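Local coordinates for MccF (Escherichia coli, PDB 4IIY), which is probably a hydrolase of the LD-carboxypeptidase (S66) family that protects its producer from microcin C7, at residues 181-186 against 341-345; 205-209 against 302-306. The protein carries 1 engineered substitution. One frame throughout, in Å; residues are numbered along the deposited sequence.

Overall arrangement
Interactions 1 and 2 have centres 15 Å apart and fall in the chain order 181-186, 205-209, 302-306, 341-345, so the second contact is made by residues that lie between the two halves of the first. They touch where P341 packs on the backbone of K205 and W206. Both draw on loops that leave the C-terminal edge of neighbouring parallel strands of the eight-stranded sheet: 302-306 follows strand 297-301, while the loop segment 341-345 ends the connection from strand 330-334 to strand 345-347 of the six-stranded sheet. Interaction 1 is buried; interaction 2 reaches the bound glutamylsulfamoyl inosine through E304. The predicted charge-relay residue H338 lies near both, so the two contacts border the active-site region.

Interaction 1 of 2, residues 181-186 against 341-345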
ATOM      1  N   ILE B 181      19.967  -7.764  23.631  1.00  8.64           N
ATOM      2  CA  ILE B 181      19.870  -8.877  22.703  1.00  8.96           C
ATOM      3  C   ILE B 181      19.930  -8.369  21.253  1.00  7.37           C
ATOM      4  O   ILE B 181      20.599  -8.959  20.401  1.00  8.00           O
ATOM      5  CB  ILE B 181      18.586  -9.690  22.972  1.00  8.17           C
ATOM      6  CG1 ILE B 181      18.519 -10.115  24.447  1.00 10.86           C
ATOM      7  CG2 ILE B 181      18.506 -10.897  22.067  1.00  9.57           C
ATOM      8  CD1 ILE B 181      19.743 -10.868  24.945  1.00 14.33           C
ATOM      9  N   THR B 182      19.253  -7.261  20.977  1.00  7.53           N
ATOM     10  CA  THR B 182      19.369  -6.601  19.683  1.00  6.90           C
ATOM     11  C   THR B 182      20.829  -6.256  19.386  1.00  7.11           C
ATOM     12  O   THR B 182      21.346  -6.536  18.299  1.00  7.56           O
ATOM     13  CB  THR B 182      18.512  -5.339  19.663  1.00  7.21           C
ATOM     14  OG1 THR B 182      17.142  -5.724  19.834  1.00  7.15           O
ATOM     15  CG2 THR B 182      18.681  -4.559  18.356  1.00  7.49           C
ATOM     16  N   TYR B 183      21.502  -5.657  20.358  1.00  7.81           N
ATOM     17  CA  TYR B 183      22.876  -5.263  20.153  1.00  7.55           C
ATOM     18  C   TYR B 183      23.794  -6.459  19.900  1.00  8.36           C
ATOM     19  O   TYR B 183      24.665  -6.405  19.035  1.00  8.31           O
ATOM     20  CB  TYR B 183      23.399  -4.437  21.326  1.00  8.37           C
ATOM     21  CG  TYR B 183      24.825  -4.022  21.081  1.00  8.47           C
ATOM     22  CD1 TYR B 183      25.119  -2.997  20.198  1.00  9.53           C
ATOM     23  CD2 TYR B 183      25.886  -4.688  21.690  1.00  9.26           C
ATOM     24  CE1 TYR B 183      26.436  -2.628  19.934  1.00  9.85           C
ATOM     25  CE2 TYR B 183      27.207  -4.324  21.430  1.00 10.90           C
ATOM     26  CZ  TYR B 183      27.468  -3.285  20.558  1.00 10.06           C
ATOM     27  OH  TYR B 183      28.770  -2.898  20.283  1.00 11.97           O
ATOM     28  N   GLU B 184      23.603  -7.531  20.658  1.00  8.08           N
ATOM     29  CA  GLU B 184      24.429  -8.719  20.488  1.00  8.41           C
ATOM     30  C   GLU B 184      24.364  -9.257  19.059  1.00  8.68           C
ATOM     31  O   GLU B 184      25.382  -9.664  18.505  1.00  9.37           O
ATOM     32  CB  GLU B 184      24.040  -9.783  21.510  1.00 10.36           C
ATOM     33  CG  GLU B 184      24.554  -9.477  22.908  1.00 19.04           C
ATOM     34  CD  GLU B 184      23.828 -10.235  24.004  1.00 29.10           C
ATOM     35  OE1 GLU B 184      23.264 -11.315  23.723  1.00 33.62           O
ATOM     36  OE2 GLU B 184      23.818  -9.743  25.155  1.00 35.32           O
ATOM     37  N   SER B 185      23.185  -9.246  18.445  1.00  8.13           N
ATOM     38  CA  SER B 185      23.083  -9.699  17.056  1.00  7.51           C
ATOM     39  C   SER B 185      23.754  -8.721  16.083  1.00  8.24           C
ATOM     40  O   SER B 185      24.497  -9.129  15.181  1.00  8.57           O
ATOM     41  CB  SER B 185      21.619  -9.917  16.662  1.00  8.39           C
ATOM     42  OG  SER B 185      21.496 -10.287  15.301  1.00  8.60           O
ATOM     43  N   PHE B 186      23.486  -7.433  16.270  1.00  8.28           N
ATOM     44  CA  PHE B 186      24.088  -6.366  15.469  1.00  7.90           C
ATOM     45  C   PHE B 186      25.614  -6.512  15.439  1.00  8.71           C
ATOM     46  O   PHE B 186      26.233  -6.581  14.370  1.00  9.05           O
ATOM     47  CB  PHE B 186      23.670  -5.015  16.071  1.00  8.29           C
ATOM     48  CG  PHE B 186      24.345  -3.808  15.475  1.00  7.86           C
ATOM     49  CD1 PHE B 186      23.867  -3.225  14.312  1.00  8.88           C
ATOM     50  CD2 PHE B 186      25.416  -3.210  16.129  1.00  9.22           C
ATOM     51  CE1 PHE B 186      24.465  -2.086  13.797  1.00  9.47           C
ATOM     52  CE2 PHE B 186      26.023  -2.079  15.617  1.00  9.71           C
ATOM     53  CZ  PHE B 186      25.540  -1.507  14.454  1.00  9.43           C
ATOM     54  N   PRO B 341      13.439  -8.453  20.908  1.00  8.04           N
ATOM     55  CA  PRO B 341      14.621  -7.871  20.264  1.00  7.46           C
ATOM     56  C   PRO B 341      14.625  -8.149  18.763  1.00  7.35           C
ATOM     57  O   PRO B 341      13.821  -8.935  18.260  1.00  8.97           O
ATOM     58  CB  PRO B 341      15.770  -8.613  20.945  1.00  8.68           C
ATOM     59  CG  PRO B 341      15.204  -9.981  21.184  1.00  9.24           C
ATOM     60  CD  PRO B 341      13.737  -9.764  21.515  1.00  9.49           C
ATOM     61  N   MET B 342      15.537  -7.493  18.062  1.00  7.67           N
ATOM     62  CA  MET B 342      15.618  -7.598  16.618  1.00  7.86           C
ATOM     63  C   MET B 342      16.993  -8.109  16.201  1.00  7.81           C
ATOM     64  O   MET B 342      18.012  -7.587  16.654  1.00  8.53           O
ATOM     65  CB  MET B 342      15.380  -6.220  16.005  1.00  9.48           C
ATOM     66  CG  MET B 342      15.276  -6.251  14.501  1.00  8.73           C
ATOM     67  SD  MET B 342      15.407  -4.603  13.777  1.00  9.37           S
ATOM     68  CE  MET B 342      14.903  -5.068  12.120  1.00 10.30           C
ATOM     69  N   LEU B 343      17.012  -9.127  15.348  1.00  7.51           N
ATOM     70  CA  LEU B 343      18.247  -9.646  14.775  1.00  7.13           C
ATOM     71  C   LEU B 343      18.605  -8.843  13.521  1.00  7.47           C
ATOM     72  O   LEU B 343      17.740  -8.202  12.919  1.00  9.74           O
ATOM     73  CB  LEU B 343      18.066 -11.119  14.405  1.00  8.56           C
ATOM     74  CG  LEU B 343      17.601 -12.015  15.561  1.00  7.87           C
ATOM     75  CD1 LEU B 343      17.223 -13.404  15.062  1.00 10.49           C
ATOM     76  CD2 LEU B 343      18.666 -12.109  16.646  1.00 10.87           C
ATOM     77  N   THR B 344      19.872  -8.883  13.133  1.00  7.63           N
ATOM     78  CA  THR B 344      20.371  -8.213  11.934  1.00  7.92           C
ATOM     79  C   THR B 344      20.491  -9.230  10.794  1.00  8.24           C
ATOM     80  O   THR B 344      21.083 -10.305  10.986  1.00  8.63           O
ATOM     81  CB  THR B 344      21.728  -7.545  12.223  1.00  7.15           C
ATOM     82  OG1 THR B 344      21.533  -6.446  13.120  1.00  8.09           O
ATOM     83  CG2 THR B 344      22.361  -7.024  10.944  1.00  8.73           C
ATOM     84  N   LEU B 345      19.950  -8.894   9.619  1.00  7.94           N
ATOM     85  CA  LEU B 345      19.883  -9.813   8.480  1.00  8.24           C
ATOM     86  C   LEU B 345      20.407  -9.165   7.196  1.00  7.24           C
ATOM     87  O   LEU B 345      19.853  -8.167   6.728  1.00  7.91           O
ATOM     88  CB  LEU B 345      18.427 -10.220   8.250  1.00  9.06           C
ATOM     89  CG  LEU B 345      18.143 -11.161   7.081  1.00 10.37           C
ATOM     90  CD1 LEU B 345      18.672 -12.553   7.371  1.00 14.43           C
ATOM     91  CD2 LEU B 345      16.647 -11.211   6.788  1.00 11.22           C
TER
HETATM   92  O   HOH W   1      20.329  -6.633  15.611  1.00  7.81           O
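T182 O is gripped twice: it accepts the helical bond from F186 N, and a bridging water donates to it at 2.9 Å. The same water donates to M342 O, 2.7 Å away, and accepts from T344 OG1, so one solvent molecule ties a helix carbonyl to a loop carbonyl and a loop hydroxyl. A weak CA-H...O contact supplements the bridge, with T182 CA 3.5 Å from M342 O. Two helix hydroxyls reach for backbone N-H groups of the loop. T182 OG1 stands anti to its carbonyl carbon (chi1 -63°) and takes a nearly straight bond from M342 N at 3.0 Å. One turn on, S185 OG receives T344 N at 3.1 Å, and S185 CB rests 3.7 Å from L343 CD2. A valine in place of T182 would probably leave M342 N without its acceptor and set a methyl group against the P341 backbone. At one end the packing is apolar: I181 and P341 run side by side, I181 CG2 lying 3.5 Å from P341 CG. At the other, T344 OG1, which also gives its proton to the water, lies against F186 CA at 3.5 Å, near the edge of the F186 ring, whose other neighbours include F172. The arrangement docks helix 178-191 onto the loop that carries the chain from the eight-stranded sheet to strand 345-347, at the margin of the six-stranded sheet in this two-domain S66 peptidase.

Interaction 2 of 2, residues 205-209 against 302-306; sequences KWSDE and KHELF. With 1EI (5'-O-(L-alpha-glutamylsulfamoyl)inosine), chain K; EDO (1,2-ethanediol), chain L.
W206 spreads its indole beneath the aliphatic end of K302, with K302 CE over one face, 3.5 Å from the centroid of the five-membered ring, and CD over the bond shared by the two rings. A bend at the last torsion (chi4 65°) lifts the ammonium away from the plane yet keeps it above that face: K302 NZ lies 4.4 Å from the same centroid in a cation-pi contact. The charge itself is paired with D335, and NZ also bonds N227 and G333 O, while W206 NE1 is taken by K226 O. The lysine is thus held at its tip and along its shaft, which fixes how it lies on the indole. Two residues on, the D208 carboxylate accepts L305 N at D208 OD2, 2.9 Å away, the N-H arriving from above the carboxylate plane, 37° out of it. L305 has a left-handed backbone conformation (phi 51°); its side chain crosses that of D208 obliquely, and L305 CG packs 3.4 Å from the backbone O of D208. Between these anchors E304 extends to the ligand: the ribose hydroxyl O3' of glutamylsulfamoyl inosine donates to E304 OE1 at 2.7 Å and O2' donates to E304 OE2 at 2.9 Å. S272 OG bonds OE1 as well, so the carboxylate is oriented from protein and ligand together. H303 turns the other way; H303 NE2 is hydrogen-bonded to the backbone N of K274, whose NZ binds the ligand. The contact therefore joins the small two-stranded antiparallel sheet of strands 205-206 and 225-226 to the loop following strand 297-301 of the eight-stranded sheet, with helix 276-288 packed against H303 and F306.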
ATOM      1  N   LYS B 205      13.115 -14.617  24.803  1.00 10.56           N
ATOM      2  CA  LYS B 205      11.872 -13.897  25.055  1.00 10.62           C
ATOM      3  C   LYS B 205      11.785 -12.719  24.099  1.00  9.17           C
ATOM      4  O   LYS B 205      12.813 -12.222  23.622  1.00  9.87           O
ATOM      5  CB  LYS B 205      11.838 -13.368  26.490  1.00 12.28           C
ATOM      6  CG  LYS B 205      11.914 -14.429  27.576  1.00 16.30           C
ATOM      7  CD  LYS B 205      10.609 -15.176  27.692  1.00 19.56           C
ATOM      8  CE  LYS B 205      10.652 -16.167  28.844  1.00 28.62           C
ATOM      9  NZ  LYS B 205      10.876 -15.494  30.150  1.00 33.15           N
ATOM     10  N   TRP B 206      10.563 -12.267  23.837  1.00  8.64           N
ATOM     11  CA  TRP B 206      10.334 -11.135  22.942  1.00  8.36           C
ATOM     12  C   TRP B 206       9.097 -10.375  23.395  1.00  7.73           C
ATOM     13  O   TRP B 206       8.322 -10.862  24.227  1.00  8.65           O
ATOM     14  CB  TRP B 206      10.149 -11.615  21.494  1.00  8.16           C
ATOM     15  CG  TRP B 206       8.934 -12.477  21.317  1.00  7.84           C
ATOM     16  CD1 TRP B 206       8.809 -13.813  21.630  1.00  9.05           C
ATOM     17  CD2 TRP B 206       7.650 -12.062  20.829  1.00  8.40           C
ATOM     18  NE1 TRP B 206       7.539 -14.242  21.346  1.00  8.90           N
ATOM     19  CE2 TRP B 206       6.807 -13.193  20.859  1.00  9.03           C
ATOM     20  CE3 TRP B 206       7.135 -10.848  20.362  1.00  9.52           C
ATOM     21  CZ2 TRP B 206       5.485 -13.143  20.442  1.00  9.75           C
ATOM     22  CZ3 TRP B 206       5.820 -10.804  19.950  1.00 10.91           C
ATOM     23  CH2 TRP B 206       5.009 -11.943  19.993  1.00 11.49           C
ATOM     24  N   SER B 207       8.908  -9.174  22.865  1.00  7.18           N
ATOM     25  CA  SER B 207       7.699  -8.412  23.143  1.00  8.38           C
ATOM     26  C   SER B 207       7.362  -7.510  21.975  1.00  7.89           C
ATOM     27  O   SER B 207       8.231  -7.157  21.171  1.00  9.19           O
ATOM     28  CB  SER B 207       7.845  -7.554  24.403  1.00  9.75           C
ATOM     29  OG  SER B 207       6.574  -7.065  24.830  1.00  9.66           O
ATOM     30  N   ASP B 208       6.098  -7.114  21.909  1.00  8.82           N
ATOM     31  CA  ASP B 208       5.652  -6.135  20.933  1.00  8.89           C
ATOM     32  C   ASP B 208       4.829  -5.014  21.555  1.00  8.93           C
ATOM     33  O   ASP B 208       4.242  -4.220  20.829  1.00  9.56           O
ATOM     34  CB  ASP B 208       4.862  -6.796  19.792  1.00 11.31           C
ATOM     35  CG  ASP B 208       3.570  -7.449  20.259  1.00 10.31           C
ATOM     36  OD1 ASP B 208       3.360  -7.567  21.493  1.00 11.13           O
ATOM     37  OD2 ASP B 208       2.768  -7.875  19.387  1.00 11.73           O
ATOM     38  N   GLU B 209       4.799  -4.913  22.883  1.00  8.10           N
ATOM     39  CA  GLU B 209       3.942  -3.910  23.505  1.00  9.93           C
ATOM     40  C   GLU B 209       4.341  -2.478  23.176  1.00  9.87           C
ATOM     41  O   GLU B 209       5.529  -2.142  23.145  1.00 11.31           O
ATOM     42  CB  GLU B 209       3.913  -4.091  25.018  1.00 10.78           C
ATOM     43  CG  GLU B 209       3.187  -5.339  25.471  1.00 11.76           C
ATOM     44  CD  GLU B 209       2.779  -5.233  26.909  1.00 12.37           C
ATOM     45  OE1 GLU B 209       1.617  -4.858  27.171  1.00 14.69           O
ATOM     46  OE2 GLU B 209       3.636  -5.480  27.770  1.00 12.28           O
ATOM     47  N   LYS B 302       8.014 -11.740  12.917  1.00  7.28           N
ATOM     48  CA  LYS B 302       6.919 -11.556  13.870  1.00  8.16           C
ATOM     49  C   LYS B 302       6.225 -10.224  13.587  1.00  7.50           C
ATOM     50  O   LYS B 302       6.881  -9.197  13.419  1.00  8.52           O
ATOM     51  CB  LYS B 302       7.419 -11.562  15.316  1.00  8.96           C
ATOM     52  CG  LYS B 302       7.938 -12.905  15.820  1.00  7.98           C
ATOM     53  CD  LYS B 302       8.129 -12.852  17.339  1.00  8.95           C
ATOM     54  CE  LYS B 302       8.421 -14.217  17.934  1.00  8.84           C
ATOM     55  NZ  LYS B 302       9.716 -14.768  17.450  1.00  8.50           N
ATOM     56  N   HIS B 303       4.898 -10.237  13.593  1.00  7.71           N
ATOM     57  CA  HIS B 303       4.096  -9.061  13.280  1.00  6.58           C
ATOM     58  C   HIS B 303       3.744  -8.303  14.555  1.00  7.17           C
ATOM     59  O   HIS B 303       3.002  -8.820  15.396  1.00 11.90           O
ATOM     60  CB  HIS B 303       2.798  -9.502  12.586  1.00  8.05           C
ATOM     61  CG  HIS B 303       2.034  -8.385  11.941  1.00  7.29           C
ATOM     62  ND1 HIS B 303       1.740  -8.380  10.596  1.00  6.86           N
ATOM     63  CD2 HIS B 303       1.481  -7.252  12.451  1.00  7.41           C
ATOM     64  CE1 HIS B 303       1.061  -7.283  10.294  1.00  7.83           C
ATOM     65  NE2 HIS B 303       0.886  -6.582  11.404  1.00  7.80           N
ATOM     66  N   GLU B 304       4.239  -7.079  14.708  1.00  7.49           N
ATOM     67  CA  GLU B 304       3.979  -6.265  15.897  1.00  8.04           C
ATOM     68  C   GLU B 304       2.491  -5.925  16.025  1.00  7.30           C
ATOM     69  O   GLU B 304       1.925  -5.275  15.146  1.00  7.85           O
ATOM     70  CB  GLU B 304       4.791  -4.974  15.798  1.00  7.74           C
ATOM     71  CG  GLU B 304       4.534  -3.952  16.904  1.00  9.10           C
ATOM     72  CD  GLU B 304       5.255  -2.631  16.668  1.00 10.50           C
ATOM     73  OE1 GLU B 304       5.391  -2.195  15.505  1.00  9.73           O
ATOM     74  OE2 GLU B 304       5.716  -2.027  17.664  1.00 15.98           O
ATOM     75  N   LEU B 305       1.857  -6.369  17.110  1.00  7.46           N
ATOM     76  CA  LEU B 305       0.484  -5.972  17.431  1.00  9.07           C
ATOM     77  C   LEU B 305      -0.473  -6.173  16.246  1.00  7.88           C
ATOM     78  O   LEU B 305      -1.234  -5.280  15.878  1.00  9.42           O
ATOM     79  CB  LEU B 305       0.458  -4.528  17.944  1.00 10.40           C
ATOM     80  CG  LEU B 305       1.287  -4.276  19.208  1.00 10.14           C
ATOM     81  CD1 LEU B 305       1.403  -2.794  19.517  1.00 12.94           C
ATOM     82  CD2 LEU B 305       0.677  -5.021  20.385  1.00 13.02           C
ATOM     83  N   PHE B 306      -0.440  -7.366  15.665  1.00  8.44           N
ATOM     84  CA  PHE B 306      -1.371  -7.737  14.605  1.00  8.77           C
ATOM     85  C   PHE B 306      -2.811  -7.645  15.118  1.00  9.27           C
ATOM     86  O   PHE B 306      -3.111  -8.087  16.226  1.00 10.60           O
ATOM     87  CB  PHE B 306      -1.066  -9.167  14.163  1.00  9.09           C
ATOM     88  CG  PHE B 306      -1.963  -9.692  13.082  1.00  8.66           C
ATOM     89  CD1 PHE B 306      -2.031  -9.073  11.843  1.00  9.58           C
ATOM     90  CD2 PHE B 306      -2.712 -10.839  13.293  1.00 10.35           C
ATOM     91  CE1 PHE B 306      -2.855  -9.581  10.842  1.00 10.29           C
ATOM     92  CE2 PHE B 306      -3.528 -11.348  12.289  1.00 11.12           C
ATOM     93  CZ  PHE B 306      -3.592 -10.720  11.064  1.00 10.75           C
TER
HETATM   94  O6  1EI K 401       4.622   6.827  20.039  0.61 21.67           O
HETATM   95  C6  1EI K 401       5.026   5.648  19.933  0.97 14.41           C
HETATM   96  N1  1EI K 401       4.787   4.736  20.897  0.80 17.38           N
HETATM   97  C2  1EI K 401       5.218   3.466  20.800  0.82 16.17           C
HETATM   98  N3  1EI K 401       5.918   3.006  19.749  0.86 14.71           N
HETATM   99  C5  1EI K 401       5.786   5.220  18.745  1.00 15.41           C
HETATM  100  C4  1EI K 401       6.220   3.826  18.720  1.00 14.27           C
HETATM  101  N7  1EI K 401       6.232   5.786  17.606  0.90 16.92           N
HETATM  102  C8  1EI K 401       6.893   4.834  16.905  0.88 17.65           C
HETATM  103  N9  1EI K 401       6.877   3.672  17.577  0.81 13.46           N
HETATM  104  C1' 1EI K 401       7.479   2.402  17.138  0.93 12.67           C
HETATM  105  O4' 1EI K 401       8.638   2.609  16.344  0.83 13.49           O
HETATM  106  C2' 1EI K 401       6.488   1.686  16.244  0.95 19.21           C
HETATM  107  O2' 1EI K 401       5.663   0.820  17.023  0.83 20.59           O
HETATM  108  C3' 1EI K 401       7.375   0.918  15.290  0.73 19.72           C
HETATM  109  O3' 1EI K 401       7.426  -0.451  15.685  0.59 15.04           O
HETATM  110  C4' 1EI K 401       8.764   1.512  15.443  0.94 17.18           C
HETATM  111  C5' 1EI K 401       9.339   1.967  14.108  0.93 14.79           C
HETATM  112  O5' 1EI K 401       8.540   3.008  13.537  0.89 12.04           O
HETATM  113  SBF 1EI K 401       8.719   3.334  12.049  0.79 10.74           S
HETATM  114  OAE 1EI K 401       8.449   4.741  11.849  0.69 11.88           O
HETATM  115  OAF 1EI K 401      10.077   2.989  11.721  0.98 11.32           O
HETATM  116  NAQ 1EI K 401       7.728   2.425  11.283  0.98 13.46           N
HETATM  117  C   1EI K 401       7.636   2.277   9.944  0.69 10.93           C
HETATM  118  O   1EI K 401       8.323   2.816   9.084  0.98 10.43           O
HETATM  119  CA  1EI K 401       6.595   1.308   9.462  0.70 14.51           C
HETATM  120  N   1EI K 401       5.797   0.812  10.570  0.72 18.14           N
HETATM  121  CB  1EI K 401       5.725   1.971   8.399  0.78 20.14           C
HETATM  122  CG  1EI K 401       5.344   0.981   7.302  0.82 22.64           C
HETATM  123  CD  1EI K 401       4.187   0.114   7.747  1.00 18.99           C
HETATM  124  OE1 1EI K 401       3.929   0.029   8.965  0.48 23.66           O
HETATM  125  OE2 1EI K 401       3.535  -0.481   6.872  0.75 20.05           O
HETATM  126  C1  EDO L 402       4.573 -10.780   8.641  1.00 10.07           C
HETATM  127  O1  EDO L 402       4.884  -9.923   9.753  1.00  7.65           O
HETATM  128  C2  EDO L 402       3.172 -11.363   8.749  1.00 13.35           C
HETATM  129  O2  EDO L 402       2.200 -10.319   8.586  1.00 11.76           O
HETATM  130  O   HOH W   2       5.105  -1.567  20.087  1.00 18.14           O